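Local coordinates for argininosuccinate lyase (Chelativorans sp., PDB 6RXA), which works as an EDDS lyase of the aspartase/fumarase superfamily, cleaving C-N bonds, and may also split argininosuccinate into fumarate and L-arginine, at residues R125-R130 / S331-I336; T368-M373 / K431-P436; T87-E92 / R110-L115; Q57-V62 / W208-D213. The protein carries 2 engineered substitutions. One frame throughout, in Å; residues are numbered along the deposited sequence.

Contact 1: residues R125-R130 / S331-I336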
# COMPACT_ATOMS: atom_id res chain seq x y z
N ARG A 125 -11.92 -8.38 19.39
CA ARG A 125 -12.28 -9.76 19.72
C ARG A 125 -13.74 -10.04 19.36
O ARG A 125 -14.04 -11.04 18.70
CB ARG A 125 -12.01 -9.98 21.21
CG ARG A 125 -12.37 -11.35 21.74
CD ARG A 125 -12.01 -11.46 23.23
NE ARG A 125 -12.88 -10.64 24.06
CZ ARG A 125 -12.74 -10.48 25.37
NH1 ARG A 125 -11.73 -11.06 26.01
NH2 ARG A 125 -13.61 -9.75 26.03
N ASP A 126 -14.65 -9.16 19.78
CA ASP A 126 -16.05 -9.34 19.42
C ASP A 126 -16.24 -9.27 17.91
O ASP A 126 -17.00 -10.05 17.33
CB ASP A 126 -16.93 -8.31 20.12
CG ASP A 126 -17.45 -8.79 21.49
OD1 ASP A 126 -17.26 -9.96 21.88
OD2 ASP A 126 -18.06 -7.97 22.20
N GLN A 127 -15.53 -8.34 17.25
CA GLN A 127 -15.66 -8.21 15.80
C GLN A 127 -15.06 -9.40 15.07
O GLN A 127 -15.53 -9.77 13.98
CB GLN A 127 -15.03 -6.91 15.33
CG GLN A 127 -15.78 -5.67 15.80
CD GLN A 127 -17.22 -5.63 15.31
OE1 GLN A 127 -17.48 -5.61 14.12
NE2 GLN A 127 -18.16 -5.60 16.25
N LEU A 128 -14.04 -10.03 15.66
CA LEU A 128 -13.48 -11.24 15.08
C LEU A 128 -14.46 -12.40 15.18
O LEU A 128 -14.61 -13.17 14.22
CB LEU A 128 -12.13 -11.54 15.74
CG LEU A 128 -11.24 -12.62 15.15
CD1 LEU A 128 -11.05 -12.36 13.68
CD2 LEU A 128 -9.91 -12.58 15.90
N LEU A 129 -15.16 -12.56 16.31
CA LEU A 129 -16.19 -13.58 16.38
C LEU A 129 -17.33 -13.29 15.40
O LEU A 129 -17.85 -14.20 14.74
CB LEU A 129 -16.72 -13.73 17.81
CG LEU A 129 -15.68 -14.21 18.81
CD1 LEU A 129 -16.29 -14.36 20.19
CD2 LEU A 129 -15.04 -15.52 18.38
N ARG A 130 -17.74 -12.02 15.29
CA ARG A 130 -18.72 -11.63 14.28
C ARG A 130 -18.25 -12.01 12.88
O ARG A 130 -19.04 -12.53 12.07
CB ARG A 130 -18.91 -10.12 14.39
CG ARG A 130 -19.92 -9.53 13.43
CD ARG A 130 -19.85 -8.01 13.46
NE ARG A 130 -20.86 -7.39 12.60
CZ ARG A 130 -20.73 -6.20 12.03
NH1 ARG A 130 -19.62 -5.47 12.23
NH2 ARG A 130 -21.70 -5.73 11.25
N SER A 331 -14.51 -0.21 8.61
CA SER A 331 -13.82 -1.18 7.77
C SER A 331 -14.36 -2.59 8.02
O SER A 331 -14.63 -3.34 7.08
CB SER A 331 -12.32 -1.11 8.05
OG SER A 331 -11.61 -2.03 7.28
N ILE A 332 -14.52 -2.96 9.29
CA ILE A 332 -15.06 -4.28 9.58
C ILE A 332 -16.50 -4.36 9.10
O ILE A 332 -16.92 -5.38 8.54
CB ILE A 332 -14.91 -4.61 11.07
CG1 ILE A 332 -13.43 -4.63 11.44
CG2 ILE A 332 -15.56 -5.94 11.37
CD1 ILE A 332 -13.16 -4.53 12.95
N ASP A 333 -17.27 -3.29 9.30
CA ASP A 333 -18.65 -3.31 8.85
C ASP A 333 -18.75 -3.55 7.35
O ASP A 333 -19.66 -4.25 6.89
CB ASP A 333 -19.33 -1.99 9.19
CG ASP A 333 -19.51 -1.78 10.67
OD1 ASP A 333 -19.41 -2.75 11.45
OD2 ASP A 333 -19.79 -0.63 11.05
N ALA A 334 -17.83 -2.98 6.57
CA ALA A 334 -17.84 -3.21 5.12
C ALA A 334 -17.58 -4.68 4.79
O ALA A 334 -18.22 -5.24 3.90
CB ALA A 334 -16.78 -2.35 4.44
N LEU A 335 -16.61 -5.29 5.47
CA LEU A 335 -16.31 -6.70 5.27
C LEU A 335 -17.54 -7.55 5.53
O LEU A 335 -17.84 -8.47 4.76
CB LEU A 335 -15.15 -7.12 6.17
CG LEU A 335 -14.75 -8.59 6.10
CD1 LEU A 335 -13.27 -8.75 6.49
CD2 LEU A 335 -15.60 -9.48 7.01
N ILE A 336 -18.26 -7.26 6.62
CA ILE A 336 -19.42 -8.07 6.97
C ILE A 336 -20.51 -7.91 5.92
O ILE A 336 -21.14 -8.89 5.50
CB ILE A 336 -19.92 -7.71 8.39
CG1 ILE A 336 -18.86 -8.04 9.45
CG2 ILE A 336 -21.23 -8.44 8.66
CD1 ILE A 336 -18.56 -9.51 9.65
O HOH W 1 -17.40 -2.82 13.61
O HOH W 2 -22.12 -4.25 8.29

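Contact 2: residues T368-M373 / K431-P436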
# COMPACT_ATOMS: atom_id res chain seq x y z
N THR A 368 -7.77 -31.60 -24.24
CA THR A 368 -6.79 -32.33 -23.45
C THR A 368 -7.11 -33.81 -23.44
O THR A 368 -6.23 -34.65 -23.63
CB THR A 368 -6.72 -31.82 -22.01
OG1 THR A 368 -6.30 -30.46 -21.98
CG2 THR A 368 -5.70 -32.66 -21.23
N ASP A 369 -8.38 -34.15 -23.24
CA ASP A 369 -8.74 -35.57 -23.23
C ASP A 369 -8.47 -36.23 -24.58
O ASP A 369 -8.07 -37.39 -24.64
CB ASP A 369 -10.17 -35.78 -22.78
CG ASP A 369 -10.28 -35.88 -21.28
OD1 ASP A 369 -9.33 -35.42 -20.60
OD2 ASP A 369 -11.28 -36.44 -20.77
N LEU A 370 -8.70 -35.50 -25.68
CA LEU A 370 -8.33 -36.05 -26.99
C LEU A 370 -6.83 -36.32 -27.07
O LEU A 370 -6.40 -37.37 -27.57
CB LEU A 370 -8.81 -35.11 -28.10
CG LEU A 370 -8.68 -35.60 -29.55
CD1 LEU A 370 -9.57 -36.82 -29.78
CD2 LEU A 370 -9.03 -34.49 -30.53
N THR A 371 -6.01 -35.40 -26.55
CA THR A 371 -4.56 -35.56 -26.55
C THR A 371 -4.13 -36.73 -25.66
O THR A 371 -3.28 -37.54 -26.05
CB THR A 371 -3.91 -34.27 -26.04
OG1 THR A 371 -4.42 -33.13 -26.75
CG2 THR A 371 -2.39 -34.32 -26.21
N ASP A 372 -4.67 -36.80 -24.44
CA ASP A 372 -4.33 -37.89 -23.53
C ASP A 372 -4.71 -39.23 -24.14
O ASP A 372 -4.01 -40.24 -23.93
CB ASP A 372 -5.09 -37.73 -22.21
CG ASP A 372 -4.47 -36.69 -21.28
OD1 ASP A 372 -3.25 -36.49 -21.29
OD2 ASP A 372 -5.24 -36.10 -20.49
N MET A 373 -5.81 -39.26 -24.90
CA MET A 373 -6.24 -40.50 -25.54
C MET A 373 -5.21 -40.97 -26.56
O MET A 373 -4.91 -42.17 -26.64
CB MET A 373 -7.61 -40.29 -26.19
CG MET A 373 -8.21 -41.54 -26.82
SD MET A 373 -7.63 -41.80 -28.51
CE MET A 373 -8.70 -40.66 -29.38
N LYS A 431 -14.99 -39.89 -30.12
CA LYS A 431 -16.28 -39.46 -29.57
C LYS A 431 -16.24 -39.45 -28.05
O LYS A 431 -16.67 -38.48 -27.41
CB LYS A 431 -17.38 -40.40 -30.07
CG LYS A 431 -18.79 -39.96 -29.71
CD LYS A 431 -19.80 -41.05 -30.04
CE LYS A 431 -21.22 -40.60 -29.72
NZ LYS A 431 -22.19 -41.73 -29.80
N ASP A 432 -15.70 -40.52 -27.45
CA ASP A 432 -15.66 -40.59 -26.00
C ASP A 432 -14.70 -39.56 -25.40
O ASP A 432 -14.93 -39.07 -24.30
CB ASP A 432 -15.27 -42.00 -25.56
CG ASP A 432 -15.15 -42.13 -24.06
OD1 ASP A 432 -16.17 -41.95 -23.36
OD2 ASP A 432 -14.03 -42.40 -23.58
N ALA A 433 -13.62 -39.24 -26.11
CA ALA A 433 -12.70 -38.22 -25.62
C ALA A 433 -13.33 -36.84 -25.65
O ALA A 433 -12.99 -35.99 -24.81
CB ALA A 433 -11.42 -38.24 -26.45
N LEU A 434 -14.25 -36.59 -26.58
CA LEU A 434 -14.85 -35.28 -26.76
C LEU A 434 -16.14 -35.09 -25.99
O LEU A 434 -16.73 -34.01 -26.04
CB LEU A 434 -15.13 -35.03 -28.25
CG LEU A 434 -13.93 -35.05 -29.19
CD1 LEU A 434 -14.42 -34.94 -30.64
CD2 LEU A 434 -12.95 -33.94 -28.87
N ASP A 435 -16.59 -36.11 -25.27
CA ASP A 435 -17.82 -36.01 -24.49
C ASP A 435 -17.48 -35.28 -23.20
O ASP A 435 -16.71 -35.81 -22.39
CB ASP A 435 -18.32 -37.42 -24.20
CG ASP A 435 -19.60 -37.44 -23.39
OD1 ASP A 435 -19.84 -36.51 -22.60
OD2 ASP A 435 -20.37 -38.42 -23.52
N PRO A 436 -18.01 -34.07 -22.96
CA PRO A 436 -17.56 -33.31 -21.78
C PRO A 436 -17.92 -33.97 -20.47
O PRO A 436 -17.21 -33.76 -19.47
CB PRO A 436 -18.24 -31.94 -21.95
CG PRO A 436 -19.44 -32.22 -22.80
CD PRO A 436 -19.06 -33.34 -23.71

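Contact 3: residues T87-E92 / R110-L115. With FMT (formic acid), chain B; FMT (formic acid), chain D; FMT (formic acid), chain C.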
# COMPACT_ATOMS: atom_id res chain seq x y z
N THR A 87 -14.43 9.31 26.18
CA THR A 87 -12.99 9.16 26.38
C THR A 87 -12.69 9.27 27.88
O THR A 87 -13.51 9.74 28.66
CB THR A 87 -12.19 10.19 25.58
OG1 THR A 87 -12.58 11.51 25.93
CG2 THR A 87 -12.41 9.97 24.07
N TYR A 88 -11.48 8.83 28.26
CA TYR A 88 -11.25 8.45 29.66
C TYR A 88 -11.30 9.65 30.62
O TYR A 88 -12.05 9.64 31.59
CB TYR A 88 -9.94 7.67 29.84
CG TYR A 88 -9.82 7.37 31.30
CD1 TYR A 88 -10.64 6.42 31.88
CD2 TYR A 88 -8.98 8.11 32.12
CE1 TYR A 88 -10.62 6.19 33.24
CE2 TYR A 88 -8.95 7.88 33.49
CZ TYR A 88 -9.77 6.91 34.03
OH TYR A 88 -9.77 6.67 35.39
N LEU A 89 -10.44 10.65 30.42
CA LEU A 89 -10.40 11.72 31.41
C LEU A 89 -11.73 12.44 31.53
O LEU A 89 -12.16 12.73 32.66
CB LEU A 89 -9.22 12.67 31.17
CG LEU A 89 -7.85 12.10 31.54
CD1 LEU A 89 -6.74 13.06 31.14
CD2 LEU A 89 -7.77 11.79 33.03
N PRO A 90 -12.45 12.74 30.44
CA PRO A 90 -13.81 13.29 30.59
C PRO A 90 -14.74 12.38 31.38
O PRO A 90 -15.54 12.87 32.19
CB PRO A 90 -14.27 13.48 29.14
CG PRO A 90 -12.98 13.76 28.39
CD PRO A 90 -11.96 12.85 29.05
N TYR A 91 -14.65 11.07 31.16
CA TYR A 91 -15.50 10.13 31.88
C TYR A 91 -15.16 10.12 33.36
O TYR A 91 -16.06 10.15 34.21
CB TYR A 91 -15.30 8.74 31.26
CG TYR A 91 -16.15 7.67 31.87
CD1 TYR A 91 -15.75 7.03 33.03
CD2 TYR A 91 -17.34 7.28 31.28
CE1 TYR A 91 -16.53 6.03 33.61
CE2 TYR A 91 -18.12 6.28 31.84
CZ TYR A 91 -17.71 5.66 33.00
OH TYR A 91 -18.47 4.68 33.58
N GLU A 92 -13.87 10.08 33.70
CA GLU A 92 -13.48 10.09 35.10
C GLU A 92 -13.94 11.36 35.78
O GLU A 92 -14.36 11.34 36.94
CB GLU A 92 -11.96 9.93 35.21
CG GLU A 92 -11.52 9.59 36.64
CD GLU A 92 -10.04 9.85 36.90
OE1 GLU A 92 -9.72 10.92 37.46
OE2 GLU A 92 -9.20 8.98 36.55
N ARG A 110 -3.24 1.93 37.06
CA ARG A 110 -3.71 1.84 35.68
C ARG A 110 -3.33 3.11 34.93
O ARG A 110 -2.94 4.11 35.52
CB ARG A 110 -5.24 1.63 35.67
CG ARG A 110 -5.86 1.31 34.35
CD ARG A 110 -7.34 1.05 34.53
NE ARG A 110 -8.09 2.22 34.97
CZ ARG A 110 -9.42 2.30 34.90
NH1 ARG A 110 -10.10 1.28 34.39
NH2 ARG A 110 -10.06 3.39 35.30
N SER A 111 -3.45 3.05 33.61
CA SER A 111 -3.18 4.17 32.73
C SER A 111 -4.22 4.19 31.63
O SER A 111 -4.88 3.18 31.36
CB SER A 111 -1.77 4.00 32.12
OG SER A 111 -1.48 4.90 31.06
N ARG A 112 -4.34 5.33 30.95
CA ARG A 112 -5.05 5.30 29.68
C ARG A 112 -4.39 4.34 28.68
O ARG A 112 -5.07 3.84 27.77
CB ARG A 112 -5.17 6.70 29.07
CG ARG A 112 -6.19 7.59 29.78
CD ARG A 112 -6.32 8.96 29.12
NE ARG A 112 -5.06 9.70 29.13
CZ ARG A 112 -4.88 10.91 28.60
NH1 ARG A 112 -5.88 11.53 28.02
NH2 ARG A 112 -3.69 11.48 28.66
N ASN A 113 -3.09 4.06 28.83
CA ASN A 113 -2.37 3.28 27.83
C ASN A 113 -2.79 1.82 27.85
O ASN A 113 -3.05 1.23 26.79
CB ASN A 113 -0.86 3.41 28.02
CG ASN A 113 -0.37 4.84 27.83
OD1 ASN A 113 -1.08 5.69 27.29
ND2 ASN A 113 0.85 5.11 28.28
N ASP A 114 -2.82 1.18 29.04
CA ASP A 114 -3.25 -0.21 29.09
C ASP A 114 -4.76 -0.33 28.93
O ASP A 114 -5.24 -1.29 28.29
CB ASP A 114 -2.66 -0.98 30.28
CG ASP A 114 -3.08 -0.48 31.63
OD1 ASP A 114 -3.47 0.70 31.79
OD2 ASP A 114 -2.94 -1.29 32.59
N LEU A 115 -5.52 0.64 29.43
CA LEU A 115 -6.96 0.70 29.19
C LEU A 115 -7.26 0.71 27.70
O LEU A 115 -8.10 -0.06 27.21
CB LEU A 115 -7.55 1.94 29.86
CG LEU A 115 -8.98 2.31 29.46
CD1 LEU A 115 -9.97 1.28 29.99
CD2 LEU A 115 -9.35 3.70 29.99
C FMT B . -1.45 7.90 29.96
O1 FMT B . -0.65 7.62 30.84
O2 FMT B . -1.76 9.07 29.75
C FMT D . -4.93 14.29 25.79
O1 FMT D . -4.78 13.93 26.96
O2 FMT D . -5.51 13.60 24.96
C FMT C . 1.64 8.70 28.35
O1 FMT C . 2.31 9.69 28.68
O2 FMT C . 2.15 7.64 27.94
O HOH W 3 -8.83 11.12 27.87

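Contact 4: residues Q57-V62 / W208-D213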
# COMPACT_ATOMS: atom_id res chain seq x y z
N GLN A 57 -8.00 -7.34 45.99
CA GLN A 57 -6.63 -7.12 46.45
C GLN A 57 -6.56 -6.24 47.69
O GLN A 57 -5.45 -6.02 48.19
CB GLN A 57 -5.78 -6.51 45.33
CG GLN A 57 -5.63 -7.41 44.12
CD GLN A 57 -5.03 -8.74 44.47
OE1 GLN A 57 -5.73 -9.73 44.65
NE2 GLN A 57 -3.72 -8.77 44.60
N GLY A 58 -7.68 -5.74 48.18
CA GLY A 58 -7.69 -4.88 49.35
C GLY A 58 -7.24 -3.46 49.09
O GLY A 58 -7.07 -2.70 50.05
N ILE A 59 -7.05 -3.08 47.83
CA ILE A 59 -6.65 -1.72 47.50
C ILE A 59 -7.83 -0.77 47.68
O ILE A 59 -7.67 0.36 48.15
CB ILE A 59 -6.07 -1.68 46.08
CG1 ILE A 59 -4.76 -2.49 46.05
CG2 ILE A 59 -5.84 -0.26 45.62
CD1 ILE A 59 -4.21 -2.75 44.67
N LEU A 60 -9.03 -1.23 47.34
CA LEU A 60 -10.26 -0.50 47.63
C LEU A 60 -11.04 -1.28 48.67
O LEU A 60 -11.05 -2.52 48.65
CB LEU A 60 -11.15 -0.38 46.39
CG LEU A 60 -10.57 0.36 45.19
CD1 LEU A 60 -11.57 0.28 44.03
CD2 LEU A 60 -10.26 1.81 45.51
N THR A 61 -11.72 -0.56 49.56
CA THR A 61 -12.68 -1.20 50.43
C THR A 61 -13.95 -1.54 49.64
O THR A 61 -14.21 -1.00 48.57
CB THR A 61 -13.06 -0.26 51.57
OG1 THR A 61 -13.75 0.88 51.05
CG2 THR A 61 -11.82 0.22 52.31
N VAL A 62 -14.75 -2.46 50.19
CA VAL A 62 -16.03 -2.77 49.57
C VAL A 62 -16.89 -1.52 49.47
O VAL A 62 -17.62 -1.32 48.50
CB VAL A 62 -16.74 -3.91 50.32
CG1 VAL A 62 -18.14 -4.13 49.77
CG2 VAL A 62 -15.93 -5.19 50.22
N TRP A 208 1.61 -1.07 42.85
CA TRP A 208 0.40 -1.57 43.49
C TRP A 208 0.27 -3.08 43.25
O TRP A 208 0.57 -3.56 42.16
CB TRP A 208 -0.83 -0.85 42.94
CG TRP A 208 -0.91 0.58 43.37
CD1 TRP A 208 -0.53 1.67 42.65
CD2 TRP A 208 -1.37 1.06 44.63
NE1 TRP A 208 -0.73 2.81 43.39
CE2 TRP A 208 -1.24 2.46 44.61
CE3 TRP A 208 -1.88 0.44 45.78
CZ2 TRP A 208 -1.61 3.26 45.69
CZ3 TRP A 208 -2.24 1.23 46.85
CH2 TRP A 208 -2.11 2.63 46.80
N PRO A 209 -0.18 -3.84 44.26
CA PRO A 209 -0.20 -5.31 44.11
C PRO A 209 -1.41 -5.82 43.34
O PRO A 209 -2.34 -6.42 43.89
CB PRO A 209 -0.16 -5.79 45.57
CG PRO A 209 -0.87 -4.72 46.32
CD PRO A 209 -0.51 -3.42 45.63
N LEU A 210 -1.41 -5.60 42.03
CA LEU A 210 -2.52 -6.05 41.21
C LEU A 210 -2.47 -7.57 41.05
O LEU A 210 -1.41 -8.20 41.15
CB LEU A 210 -2.45 -5.40 39.83
CG LEU A 210 -2.26 -3.88 39.81
CD1 LEU A 210 -2.35 -3.37 38.37
CD2 LEU A 210 -3.27 -3.16 40.71
N ASN A 211 -3.62 -8.15 40.77
CA ASN A 211 -3.72 -9.54 40.32
C ASN A 211 -4.12 -9.49 38.85
O ASN A 211 -5.31 -9.39 38.52
CB ASN A 211 -4.70 -10.35 41.14
CG ASN A 211 -4.76 -11.80 40.71
OD1 ASN A 211 -4.24 -12.17 39.65
ND2 ASN A 211 -5.41 -12.63 41.51
N ARG A 212 -3.13 -9.54 37.96
CA ARG A 212 -3.40 -9.37 36.54
C ARG A 212 -4.24 -10.52 35.99
O ARG A 212 -5.02 -10.31 35.05
CB ARG A 212 -2.08 -9.26 35.79
CG ARG A 212 -1.24 -8.05 36.18
CD ARG A 212 -0.06 -7.86 35.21
NE ARG A 212 -0.54 -7.73 33.84
CZ ARG A 212 0.15 -8.04 32.75
NH1 ARG A 212 1.40 -8.49 32.83
NH2 ARG A 212 -0.43 -7.91 31.56
N ASP A 213 -4.09 -11.71 36.55
CA ASP A 213 -4.88 -12.85 36.09
C ASP A 213 -6.36 -12.68 36.41
O ASP A 213 -7.21 -13.14 35.64
CB ASP A 213 -4.35 -14.14 36.73
CG ASP A 213 -2.99 -14.54 36.19
OD1 ASP A 213 -2.76 -14.39 34.98
OD2 ASP A 213 -2.15 -15.01 36.99
O HOH W 4 -7.49 -10.70 42.84

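Contact 1: residues R125-R130 / S331-I336
R130 reaches from helix 112-147 to D333 and I336 on helix 329-348, two neighbours in the helical core of the aspartase/fumarase fold. The short segments run nearly parallel, their directions 10° apart and their axes 11.0 Å from each other, a wide spacing that a long charged side chain can span. R130 leaves its backbone with CG anti to N (chi1 -179°) and stays extended as far as NE, which carries the guanidinium across the groove. There one face of the flat cation rests on the CG1 branch of I336, whose CG1 sits over its centre, 3.7 Å from R130 CZ. The edge of the same group does the polar work. R130 NH1 makes a salt bridge of 2.8 Å to D333 OD1, the carboxylate plane standing 75° from that of the guanidinium. The same NH1 of R130 also donates to Q127 OE1, one turn back on its own helix, meeting an in-plane lone pair at 2.9 Å. Two oxygens in the plane and a hydrocarbon face together probably fix the rotation of the guanidinium. Q127 bends at chi2, and the bend sets its OE1 only 3.4 Å from CG2 of I332.

Contact 2: residues T368-M373 / K431-P436
A433 presses its methyl group against the backbone of L370, where residues 368-373 and 431-436 come closest. The CA atoms of L370 and A433 are only 5.1 Å apart, a separation that suits alanine, since its single methyl fits between two main chains where a longer side chain would hold them apart.

The apolar packing spreads outward from that methyl. A433 CB lies 3.8 Å from L370 CA, and the L370 side chain, with CG anti to its own N (chi1 -172°), rises beside the same methyl, its CD1 4.1 Å from A433 CB. The other branch goes on to the next residue, L370 CD2 meeting L434 CD2 at 4.3 Å, methyl against methyl. One turn along the helix, M373 adds the base of its side chain, CB standing 4.3 Å from A433 CB, while it also packs on D429 and I430.

Polar groups border this core without bonding across it. D369 brings its CB to 3.5 Å from A433 O, a plain van der Waals touch. Its carboxylate turns instead to two arginines, forming salt bridges with R442 and R443, and A433 O accepts a hydrogen bond from N439. The buried acid and carbonyl are thus satisfied by helix 436-442 and the residue that follows it.

On the far side of helix 367-378, T368 and T371 pack on M283 and P284 of a second subunit. The whole is close, alanine-mediated helix packing within the small helical C-terminal domain of the argininosuccinate lyase family.

Contact 3: residues T87-E92 / R110-L115
R112 crosses the Y88 side chain obliquely and ends beneath L89, while its tip holds two formates. Its CB lies 4.0 Å from the carbon of the chain B formate. R112 CG, anti to the carbonyl carbon (chi1 -74°), comes 3.7 Å from Y88 CD2, and R112 CD follows at 3.9 Å from Y88 CB. A bend at chi3 turns the guanidinium aside. L89 CD1 lies over one face, toward the rim and 3.6 Å from R112 NH1, and leaves the edge to polar partners. R112 NH1 donates at 2.8 Å to O1 of the chain D formate, which NH2 also grips. NH2 binds O2 of the chain B formate at 3.3 Å, helped weakly by NE, and a water links NH1 to L89 N. Replacing R112 by leucine would probably leave both formates without their charged partner and rob the succinate site of an anchor.

The formates, probably from the crystallisation liquor, are held by S111, R112 and N113, which bind succinate or fumarate in other structures of this protein, and so probably mark parts of that site. T158 of the third subunit and Y26, S280, S281, K286 and N288 of the fourth also hydrogen-bond them. S111 and D114 form a capping box that fixes this helix start. Beside it, Y88 OH donates to E92 OE2 at 2.6 Å and takes a weak bond from R110 NH2; R110 is held more firmly by H47. L115 CD2 meets Y88 CD1 at 3.6 Å.

The start of helix 88-99 packs on that of helix 112-147, beside helices 35-56 and 62-79.

Contact 4: residues Q57-V62 / W208-D213
I59 fits its side chain among W208, P209 and L210, and this is the close-packed half of the contact. Its CD1 touches P209 CD at 3.9 Å and L210 CD2 at 4.1 Å, while the other branch, I59 CG2, meets the six-membered part of the indole at W208 CE3, 4.0 Å away. A beta-branched isoleucine suits the spot because its two arms reach different partners at once. Beside it the Q57 amide adds one firm polar tie: NE2 donates to P209 O at 2.8 Å, with an N-H...O angle of 170°, the donor tilted somewhat from the carbonyl plane. Q57 is bent at chi2 (-58°), which folds the amide back toward that oxygen. P209 itself centres an inverse gamma turn, closed by the L210 N to W208 O bond, and the turn presents its carbonyl to Q57.

The other half is looser and wetter. Q57 OE1 has N211 CB beside it, 3.7 Å away, and the two amides, their planes 69° apart, communicate through a water that donates to Q57 OE1 at 2.7 Å and accepts weakly from N211 ND2. An alanine in place of Q57 would probably strip P209 O of its donor and deprive this water of one acceptor.

The contact joins the link between helices 35-56 and 62-79 to the approach to helix 212-218, which N211 caps weakly. L54 of helix 35-56 backs I59 and L210, while W208 NE1 hydrogen-bonds D372 of the third subunit and its ring makes a cation-pi pair with R376 of that subunit.

How the contacts relate
Contacts 1 and 3 share helix 112-147: contact 3 lies at its start, by the substrate site, and contact 1 farther along, with centres about 25 Å apart. Contact 4 is the near neighbour of contact 3, centre to centre about 18 Å and nearest atoms about 6 Å, and the side chain of L210 is about 10 Å from that of the substrate-binding S111. Contact 2 stands at the other end of the elongated chain, its centre about 77 Å from that of contact 4. The tetramer closes this gap, since residues 368-373 of the third subunit reach contact 4, while contact 3 meets the third and fourth subunits that complete its pocket.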